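Side-chain contacts in germination protein (Bacillus megaterium, PDB 6O59), which is the N-terminal domain of the A subunit of a spore germinant receptor, a membrane protein that probably takes part in sensing the nutrients that trigger germination: residues Ala158-Ile163 against Asp241-Asn246; Asp195-Glu200 against Gly250-Phe255; Ser212-Gly217 against Asp257-Gly262. All coordinates share one frame; numbering follows the deposited sequence.

Interaction 1 of 3, residues Ala158-Ile163 against Asp241-Asn246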
loop_
_atom_site.group_PDB
_atom_site.type_symbol
_atom_site.label_atom_id
_atom_site.label_comp_id
_atom_site.label_asym_id
_atom_site.label_seq_id
_atom_site.Cartn_x
_atom_site.Cartn_y
_atom_site.Cartn_z
ATOM N N ALA A 158 5.069 5.295 -1.694
ATOM C CA ALA A 158 4.579 6.103 -0.591
ATOM C C ALA A 158 4.131 7.490 -1.099
ATOM O O ALA A 158 3.082 7.986 -0.682
ATOM C CB ALA A 158 5.663 6.225 0.474
ATOM N N MET A 159 4.885 8.077 -2.053
ATOM C CA MET A 159 4.564 9.380 -2.632
ATOM C C MET A 159 3.226 9.341 -3.360
ATOM O O MET A 159 2.429 10.251 -3.157
ATOM C CB MET A 159 5.689 9.870 -3.562
ATOM C CG MET A 159 6.963 10.218 -2.789
ATOM S SD MET A 159 8.354 10.783 -3.787
ATOM C CE MET A 159 8.031 12.482 -3.771
ATOM N N VAL A 160 2.952 8.278 -4.138
ATOM C CA VAL A 160 1.695 8.100 -4.877
ATOM C C VAL A 160 0.537 7.893 -3.869
ATOM O O VAL A 160 -0.487 8.581 -3.960
ATOM C CB VAL A 160 1.772 6.938 -5.910
ATOM C CG1 VAL A 160 0.420 6.726 -6.587
ATOM C CG2 VAL A 160 2.872 7.169 -6.950
ATOM N N ARG A 161 0.733 6.972 -2.898
ATOM C CA ARG A 161 -0.200 6.636 -1.808
ATOM C C ARG A 161 -0.681 7.846 -0.994
ATOM O O ARG A 161 -1.705 7.765 -0.316
ATOM C CB ARG A 161 0.469 5.645 -0.830
ATOM C CG ARG A 161 0.512 4.211 -1.339
ATOM C CD ARG A 161 -0.875 3.629 -1.489
ATOM N NE ARG A 161 -0.847 2.180 -1.422
ATOM C CZ ARG A 161 -1.812 1.398 -1.878
ATOM N NH1 ARG A 161 -2.885 1.926 -2.449
ATOM N NH2 ARG A 161 -1.698 0.080 -1.798
ATOM N N ARG A 162 0.103 8.925 -0.998
ATOM C CA ARG A 162 -0.181 10.150 -0.270
ATOM C C ARG A 162 -1.172 11.006 -1.037
ATOM O O ARG A 162 -1.934 11.750 -0.417
ATOM C CB ARG A 162 1.103 10.920 -0.005
ATOM C CG ARG A 162 1.828 10.423 1.214
ATOM C CD ARG A 162 2.925 11.374 1.662
ATOM N NE ARG A 162 3.712 10.865 2.794
ATOM C CZ ARG A 162 4.912 10.297 2.686
ATOM N NH1 ARG A 162 5.462 10.111 1.488
ATOM N NH2 ARG A 162 5.568 9.903 3.773
ATOM N N ILE A 163 -1.168 10.873 -2.390
ATOM C CA ILE A 163 -2.032 11.586 -3.347
ATOM C C ILE A 163 -3.309 10.764 -3.658
ATOM O O ILE A 163 -4.412 11.305 -3.572
ATOM C CB ILE A 163 -1.250 11.932 -4.651
ATOM C CG1 ILE A 163 0.085 12.623 -4.333
ATOM C CG2 ILE A 163 -2.113 12.779 -5.596
ATOM C CD1 ILE A 163 0.814 13.163 -5.490
ATOM N N ASP A 241 2.165 13.702 -8.955
ATOM C CA ASP A 241 0.828 14.188 -9.352
ATOM C C ASP A 241 0.481 13.765 -10.787
ATOM O O ASP A 241 -0.668 13.412 -11.044
ATOM C CB ASP A 241 0.691 15.703 -9.192
ATOM C CG ASP A 241 1.799 16.507 -9.828
ATOM O OD1 ASP A 241 2.963 16.401 -9.354
ATOM O OD2 ASP A 241 1.509 17.262 -10.775
ATOM N N VAL A 242 1.480 13.737 -11.698
ATOM C CA VAL A 242 1.308 13.303 -13.092
ATOM C C VAL A 242 0.983 11.794 -13.110
ATOM O O VAL A 242 0.091 11.376 -13.868
ATOM C CB VAL A 242 2.521 13.681 -13.978
ATOM C CG1 VAL A 242 2.382 13.140 -15.403
ATOM C CG2 VAL A 242 2.701 15.201 -14.006
ATOM N N VAL A 243 1.644 11.001 -12.234
ATOM C CA VAL A 243 1.386 9.558 -12.087
ATOM C C VAL A 243 -0.044 9.382 -11.578
ATOM O O VAL A 243 -0.824 8.643 -12.175
ATOM C CB VAL A 243 2.437 8.865 -11.175
ATOM C CG1 VAL A 243 1.939 7.517 -10.659
ATOM C CG2 VAL A 243 3.767 8.704 -11.907
ATOM N N ALA A 244 -0.405 10.138 -10.532
ATOM C CA ALA A 244 -1.742 10.130 -9.924
ATOM C C ALA A 244 -2.828 10.421 -10.985
ATOM O O ALA A 244 -3.808 9.673 -11.074
ATOM C CB ALA A 244 -1.800 11.135 -8.788
ATOM N N GLY A 245 -2.609 11.435 -11.824
ATOM C CA GLY A 245 -3.533 11.805 -12.887
ATOM C C GLY A 245 -3.751 10.688 -13.885
ATOM O O GLY A 245 -4.899 10.370 -14.210
ATOM N N ASN A 246 -2.650 10.046 -14.348
ATOM C CA ASN A 246 -2.761 8.937 -15.305
ATOM C C ASN A 246 -3.410 7.702 -14.684
ATOM O O ASN A 246 -4.162 7.001 -15.370
ATOM C CB ASN A 246 -1.424 8.581 -15.908
ATOM C CG ASN A 246 -0.946 9.616 -16.885
ATOM O OD1 ASN A 246 0.086 10.253 -16.689
ATOM N ND2 ASN A 246 -1.696 9.832 -17.952
#
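Val160 and Val243 meet methyl to methyl between two helices, their side chains crossing at about a right angle, with Val160 CG2 3.8 Å from Val243 CG1. The two residues offer different branches of the same group. Val160 presents the methyl that stands opposite its carbonyl carbon and beside its own backbone N, whereas Val243 presents the one that lies anti to its backbone N.

One turn on, Ile163 reaches across with both of its branches. Its gamma methyl CG2 comes up against the single methyl of Ala244, 3.6 Å from Ala244 CB. The longer branch reaches a different point of the same helix: CG1 is turned opposite the carbonyl carbon (chi1 -50°) and the chain stays extended (chi2 -172°), which brings the delta methyl CD1 to the backbone of Asp241, 3.8 Å from Asp241 N and 4.0 Å from Asp241 CA. The beta carbon of Asp241 points away from the opposing helix, and its carboxylate forms a salt bridge with Arg239.

No hydrogen bond joins the two segments. The axes of the segments 158-163 and 241-246 approach to 9.4 Å and cross at -61°, and Val160 and Ala244 have the nearest CA atoms, at 6.4 Å. Val160 also touches Leu247 and Leu169, and Val243 touches Phe149 and Thr237, which places the valines in the buried part of the contact, while Ile163 and Asp241 lie at its exposed margin. The arrangement is that of an apolar helix-helix crossing in an alpha+beta domain, here with helix 153-163 and helix 240-248 packed together beside the antiparallel sheet that contains strands 169-176 and 252-256.

Interaction 2 of 3, residues Asp195-Glu200 against Gly250-Phe255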
loop_
_atom_site.group_PDB
_atom_site.type_symbol
_atom_site.label_atom_id
_atom_site.label_comp_id
_atom_site.label_asym_id
_atom_site.label_seq_id
_atom_site.Cartn_x
_atom_site.Cartn_y
_atom_site.Cartn_z
ATOM N N ASP A 195 -9.135 -4.273 -17.496
ATOM C CA ASP A 195 -8.454 -5.517 -17.139
ATOM C C ASP A 195 -7.658 -6.103 -18.301
ATOM O O ASP A 195 -6.540 -6.555 -18.072
ATOM C CB ASP A 195 -9.424 -6.564 -16.569
ATOM C CG ASP A 195 -9.689 -6.381 -15.088
ATOM O OD1 ASP A 195 -8.693 -6.251 -14.309
ATOM O OD2 ASP A 195 -10.880 -6.369 -14.699
ATOM N N LYS A 196 -8.181 -6.030 -19.539
ATOM C CA LYS A 196 -7.483 -6.544 -20.721
ATOM C C LYS A 196 -6.171 -5.757 -20.965
ATOM O O LYS A 196 -5.167 -6.357 -21.351
ATOM C CB LYS A 196 -8.398 -6.530 -21.959
ATOM C CG LYS A 196 -9.685 -7.336 -21.762
ATOM C CD LYS A 196 -10.503 -7.540 -23.039
ATOM C CE LYS A 196 -11.640 -6.551 -23.189
ATOM N NZ LYS A 196 -12.543 -6.925 -24.313
ATOM N N VAL A 197 -6.159 -4.445 -20.657
ATOM C CA VAL A 197 -4.978 -3.576 -20.789
ATOM C C VAL A 197 -3.954 -3.937 -19.687
ATOM O O VAL A 197 -2.750 -4.007 -19.968
ATOM C CB VAL A 197 -5.372 -2.066 -20.762
ATOM C CG1 VAL A 197 -4.153 -1.160 -20.726
ATOM C CG2 VAL A 197 -6.255 -1.705 -21.944
ATOM N N VAL A 198 -4.439 -4.186 -18.450
ATOM C CA VAL A 198 -3.592 -4.540 -17.310
ATOM C C VAL A 198 -2.912 -5.891 -17.588
ATOM O O VAL A 198 -1.680 -5.976 -17.490
ATOM C CB VAL A 198 -4.363 -4.526 -15.962
ATOM C CG1 VAL A 198 -3.509 -5.088 -14.823
ATOM C CG2 VAL A 198 -4.833 -3.114 -15.616
ATOM N N LYS A 199 -3.704 -6.914 -17.983
ATOM C CA LYS A 199 -3.209 -8.263 -18.297
ATOM C C LYS A 199 -2.123 -8.224 -19.381
ATOM O O LYS A 199 -1.116 -8.915 -19.246
ATOM C CB LYS A 199 -4.353 -9.221 -18.751
ATOM C CG LYS A 199 -5.586 -9.393 -17.827
ATOM C CD LYS A 199 -5.308 -9.699 -16.338
ATOM C CE LYS A 199 -5.632 -8.528 -15.423
ATOM N NZ LYS A 199 -5.621 -8.935 -13.996
ATOM N N GLU A 200 -2.319 -7.399 -20.431
ATOM C CA GLU A 200 -1.378 -7.263 -21.542
ATOM C C GLU A 200 -0.089 -6.563 -21.139
ATOM O O GLU A 200 0.981 -7.005 -21.551
ATOM C CB GLU A 200 -2.014 -6.543 -22.737
ATOM C CG GLU A 200 -2.862 -7.461 -23.612
ATOM C CD GLU A 200 -2.276 -8.812 -23.997
ATOM O OE1 GLU A 200 -1.105 -8.857 -24.442
ATOM O OE2 GLU A 200 -2.992 -9.828 -23.846
ATOM N N GLY A 250 -7.085 5.426 -15.916
ATOM C CA GLY A 250 -7.108 4.007 -16.266
ATOM C C GLY A 250 -5.777 3.453 -16.755
ATOM O O GLY A 250 -5.719 2.321 -17.256
ATOM N N ARG A 251 -4.688 4.241 -16.607
ATOM C CA ARG A 251 -3.347 3.847 -17.015
ATOM C C ARG A 251 -2.653 3.098 -15.883
ATOM O O ARG A 251 -3.171 3.042 -14.758
ATOM C CB ARG A 251 -2.514 5.057 -17.461
ATOM C CG ARG A 251 -3.216 5.905 -18.505
ATOM C CD ARG A 251 -2.265 6.449 -19.540
ATOM N NE ARG A 251 -2.825 7.674 -20.091
ATOM C CZ ARG A 251 -2.228 8.444 -20.986
ATOM N NH1 ARG A 251 -2.804 9.565 -21.390
ATOM N NH2 ARG A 251 -1.031 8.123 -21.455
ATOM N N ILE A 252 -1.487 2.506 -16.209
ATOM C CA ILE A 252 -0.656 1.679 -15.346
ATOM C C ILE A 252 0.672 2.408 -15.060
ATOM O O ILE A 252 1.319 2.897 -15.992
ATOM C CB ILE A 252 -0.439 0.275 -16.016
ATOM C CG1 ILE A 252 -1.733 -0.551 -16.025
ATOM C CG2 ILE A 252 0.702 -0.537 -15.349
ATOM C CD1 ILE A 252 -2.633 -0.366 -17.204
ATOM N N ALA A 253 1.070 2.468 -13.776
ATOM C CA ALA A 253 2.335 3.083 -13.361
ATOM C C ALA A 253 3.363 1.991 -12.979
ATOM O O ALA A 253 3.029 1.050 -12.273
ATOM C CB ALA A 253 2.112 4.052 -12.202
ATOM N N ILE A 254 4.591 2.095 -13.492
ATOM C CA ILE A 254 5.656 1.129 -13.210
ATOM C C ILE A 254 6.809 1.846 -12.551
ATOM O O ILE A 254 7.277 2.866 -13.061
ATOM C CB ILE A 254 6.119 0.365 -14.484
ATOM C CG1 ILE A 254 4.945 -0.365 -15.174
ATOM C CG2 ILE A 254 7.278 -0.589 -14.186
ATOM C CD1 ILE A 254 4.976 -0.250 -16.681
ATOM N N PHE A 255 7.265 1.302 -11.423
ATOM C CA PHE A 255 8.427 1.793 -10.689
ATOM C C PHE A 255 9.518 0.743 -10.720
ATOM O O PHE A 255 9.323 -0.370 -10.217
ATOM C CB PHE A 255 8.076 2.178 -9.241
ATOM C CG PHE A 255 7.182 3.383 -9.179
ATOM C CD1 PHE A 255 7.704 4.659 -9.327
ATOM C CD2 PHE A 255 5.802 3.241 -9.027
ATOM C CE1 PHE A 255 6.877 5.764 -9.297
ATOM C CE2 PHE A 255 4.975 4.356 -8.969
ATOM C CZ PHE A 255 5.518 5.609 -9.099
#
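Ile252 carries the whole apolar contact from the strand side, its delta methyl meeting two consecutive valines of the helix. CD1 of Ile252 lies 3.9 Å from Val197 CG1 and equally far from Val198 CG2, and the isoleucine chain runs slantwise to both valines. The branches used differ: Val197 offers CG1 and Val198 offers CG2, and both reach the same delta methyl. Val198 CG2 also packs along the shaft of the isoleucine, 4.0 Å from Ile252 CG1. The bend at chi2 of Ile252, 89°, turns its delta methyl out of an extended line and up to the helix.

Hydrogen bonding plays no part across the two segments; the backbone bonds run within the helix and between the strand and its neighbours in the sheet. The helix closes its backbone internally, as in the bond from Lys199 N to Asp195 O (2.9 Å). On the strand, Ile252 pairs through its backbone with Ala265, and Ala253 pairs with Met187, so strand 252-256 lies between two antiparallel neighbours. Just ahead of it Gly250, with positive phi, ends helix 240-248 in a Schellman motif.

Charged groups lie apart from the apolar contact. Arg251 points its beta carbon away from the helix, forms a salt bridge with Glu249 and bonds to the carbonyl oxygens of Pro266 and Ala267; Glu200 is paired with Arg204.

The contact thus joins helix 195-206 to one face of the sheet, where Val198 also touches Tyr188 of the adjacent strand. With three branched aliphatic residues and no directional bond across the interface, its cohesion probably rests on dispersion and on the burial of Val198 and Ile252, with Val197 partly exposed.

Interaction 3 of 3, residues Ser212-Gly217 against Asp257-Gly262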
loop_
_atom_site.group_PDB
_atom_site.type_symbol
_atom_site.label_atom_id
_atom_site.label_comp_id
_atom_site.label_asym_id
_atom_site.label_seq_id
_atom_site.Cartn_x
_atom_site.Cartn_y
_atom_site.Cartn_z
ATOM N N SER A 212 17.473 -2.296 -22.133
ATOM C CA SER A 212 17.473 -1.884 -23.537
ATOM C C SER A 212 16.382 -0.812 -23.789
ATOM O O SER A 212 16.654 0.199 -24.444
ATOM C CB SER A 212 17.264 -3.109 -24.424
ATOM O OG SER A 212 16.805 -2.780 -25.724
ATOM N N ILE A 213 15.169 -1.032 -23.237
ATOM C CA ILE A 213 14.029 -0.129 -23.345
ATOM C C ILE A 213 14.400 1.230 -22.759
ATOM O O ILE A 213 14.205 2.245 -23.431
ATOM C CB ILE A 213 12.756 -0.734 -22.678
ATOM C CG1 ILE A 213 12.129 -1.887 -23.518
ATOM C CG2 ILE A 213 11.708 0.327 -22.324
ATOM C CD1 ILE A 213 11.562 -1.548 -24.981
ATOM N N LEU A 214 14.959 1.251 -21.540
ATOM C CA LEU A 214 15.324 2.502 -20.870
ATOM C C LEU A 214 16.502 3.190 -21.548
ATOM O O LEU A 214 16.444 4.399 -21.762
ATOM C CB LEU A 214 15.600 2.289 -19.374
ATOM C CG LEU A 214 14.371 1.947 -18.512
ATOM C CD1 LEU A 214 14.786 1.641 -17.132
ATOM C CD2 LEU A 214 13.333 3.073 -18.509
ATOM N N GLU A 215 17.527 2.420 -21.948
ATOM C CA GLU A 215 18.711 2.940 -22.635
ATOM C C GLU A 215 18.330 3.590 -23.977
ATOM O O GLU A 215 18.965 4.568 -24.378
ATOM C CB GLU A 215 19.716 1.817 -22.849
ATOM C CG GLU A 215 21.160 2.269 -22.817
ATOM C CD GLU A 215 22.170 1.156 -23.028
ATOM O OE1 GLU A 215 21.807 -0.033 -22.865
ATOM O OE2 GLU A 215 23.336 1.478 -23.351
ATOM N N SER A 216 17.272 3.075 -24.647
ATOM C CA SER A 216 16.759 3.620 -25.919
ATOM C C SER A 216 16.149 5.017 -25.717
ATOM O O SER A 216 16.020 5.773 -26.680
ATOM C CB SER A 216 15.723 2.684 -26.546
ATOM O OG SER A 216 16.303 1.562 -27.203
ATOM N N GLY A 217 15.799 5.335 -24.465
ATOM C CA GLY A 217 15.227 6.612 -24.051
ATOM C C GLY A 217 16.255 7.670 -23.700
ATOM O O GLY A 217 15.880 8.815 -23.447
ATOM N N ASP A 257 13.470 -0.337 -9.750
ATOM C CA ASP A 257 14.498 -0.129 -8.739
ATOM C C ASP A 257 15.699 0.606 -9.333
ATOM O O ASP A 257 16.256 0.188 -10.358
ATOM C CB ASP A 257 14.924 -1.478 -8.137
ATOM C CG ASP A 257 15.816 -1.406 -6.911
ATOM O OD1 ASP A 257 15.752 -0.394 -6.188
ATOM O OD2 ASP A 257 16.548 -2.380 -6.655
ATOM N N GLY A 258 16.036 1.739 -8.719
ATOM C CA GLY A 258 17.149 2.585 -9.139
ATOM C C GLY A 258 16.815 3.692 -10.124
ATOM O O GLY A 258 17.665 4.559 -10.361
ATOM N N THR A 259 15.595 3.691 -10.723
ATOM C CA THR A 259 15.231 4.742 -11.681
ATOM C C THR A 259 14.433 5.840 -10.958
ATOM O O THR A 259 13.401 5.552 -10.354
ATOM C CB THR A 259 14.521 4.200 -12.925
ATOM O OG1 THR A 259 13.155 3.935 -12.639
ATOM C CG2 THR A 259 15.202 2.981 -13.502
ATOM N N PRO A 260 14.885 7.114 -11.013
ATOM C CA PRO A 260 14.190 8.175 -10.253
ATOM C C PRO A 260 12.968 8.786 -10.970
ATOM O O PRO A 260 12.809 10.019 -11.023
ATOM C CB PRO A 260 15.300 9.205 -10.006
ATOM C CG PRO A 260 16.205 9.046 -11.161
ATOM C CD PRO A 260 16.106 7.635 -11.667
ATOM N N PHE A 261 12.084 7.916 -11.481
ATOM C CA PHE A 261 10.851 8.318 -12.160
ATOM C C PHE A 261 9.837 7.178 -12.283
ATOM O O PHE A 261 10.178 5.999 -12.164
ATOM C CB PHE A 261 11.116 8.922 -13.554
ATOM C CG PHE A 261 12.163 8.234 -14.380
ATOM C CD1 PHE A 261 11.879 7.049 -15.047
ATOM C CD2 PHE A 261 13.428 8.790 -14.529
ATOM C CE1 PHE A 261 12.859 6.404 -15.811
ATOM C CE2 PHE A 261 14.408 8.142 -15.289
ATOM C CZ PHE A 261 14.113 6.960 -15.932
ATOM N N GLY A 262 8.584 7.566 -12.483
ATOM C CA GLY A 262 7.482 6.644 -12.705
ATOM C C GLY A 262 7.340 6.428 -14.193
ATOM O O GLY A 262 7.629 7.339 -14.973
#
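A single leucine makes the entire contact from the helix, dividing its two delta methyls between a threonine and a phenylalanine. Leu214 CD1 rests against the methyl of Thr259, 3.9 Å from Thr259 CG2, with the side chains slanted across one another. The other methyl, CD2, comes to the edge of the Phe261 ring, near the ring plane, 4.3 Å from Phe261 CE1. Leu214 has CG turned opposite its carbonyl carbon (chi1 -69°), which sends the fork outward to the turn.

The two partners also touch each other. Thr259 CB lies 4.0 Å above the plane of the Phe261 ring, over the rim of one face, while the leucine meets the edge. Thr259 gives its hydroxyl a different role: OG1 is hydrogen-bonded to the carbonyl oxygen of Val256, and CG2 faces the leucine. Pro260 is the centre of an inverse gamma turn, and this tight bend carries the chain from Thr259 to Phe261.

Behind the leucine, Ser212 O accepts bonds from both Ser216 N and Ser216 OG, arriving from opposite faces of its carbonyl plane. The bond from Ser216 OG to Ser212 O is 3.1 Å long.

Helix 210-215 is thereby brought beside the hairpin turn that links strands 252-256 and 262-265. Only 89 Å² is buried between the segments, and no polar bond crosses, which implies a small, partly exposed van der Waals contact.

How the interactions relate
Interactions 1 and 2 are buried, whereas interaction 3 lies at the surface, its centre about 23 Å from the centre of the chain. All three involve the stretch of chain that runs from helix 240-248 through strand 252-256 into the turn before strand 262-265. Interaction 1 joins helix to helix, interaction 2 helix to strand, and interaction 3 helix to turn. Interactions 1 and 2 touch directly: Val160 packs on Phe255 and Val243 on Ala253. Phe255 reaches interaction 3 as well, packing on Gly262. Aliphatic side chains carry the two buried contacts; at the surface a leucine meets a threonine methyl and an aromatic edge. None has a cross-segment hydrogen bond.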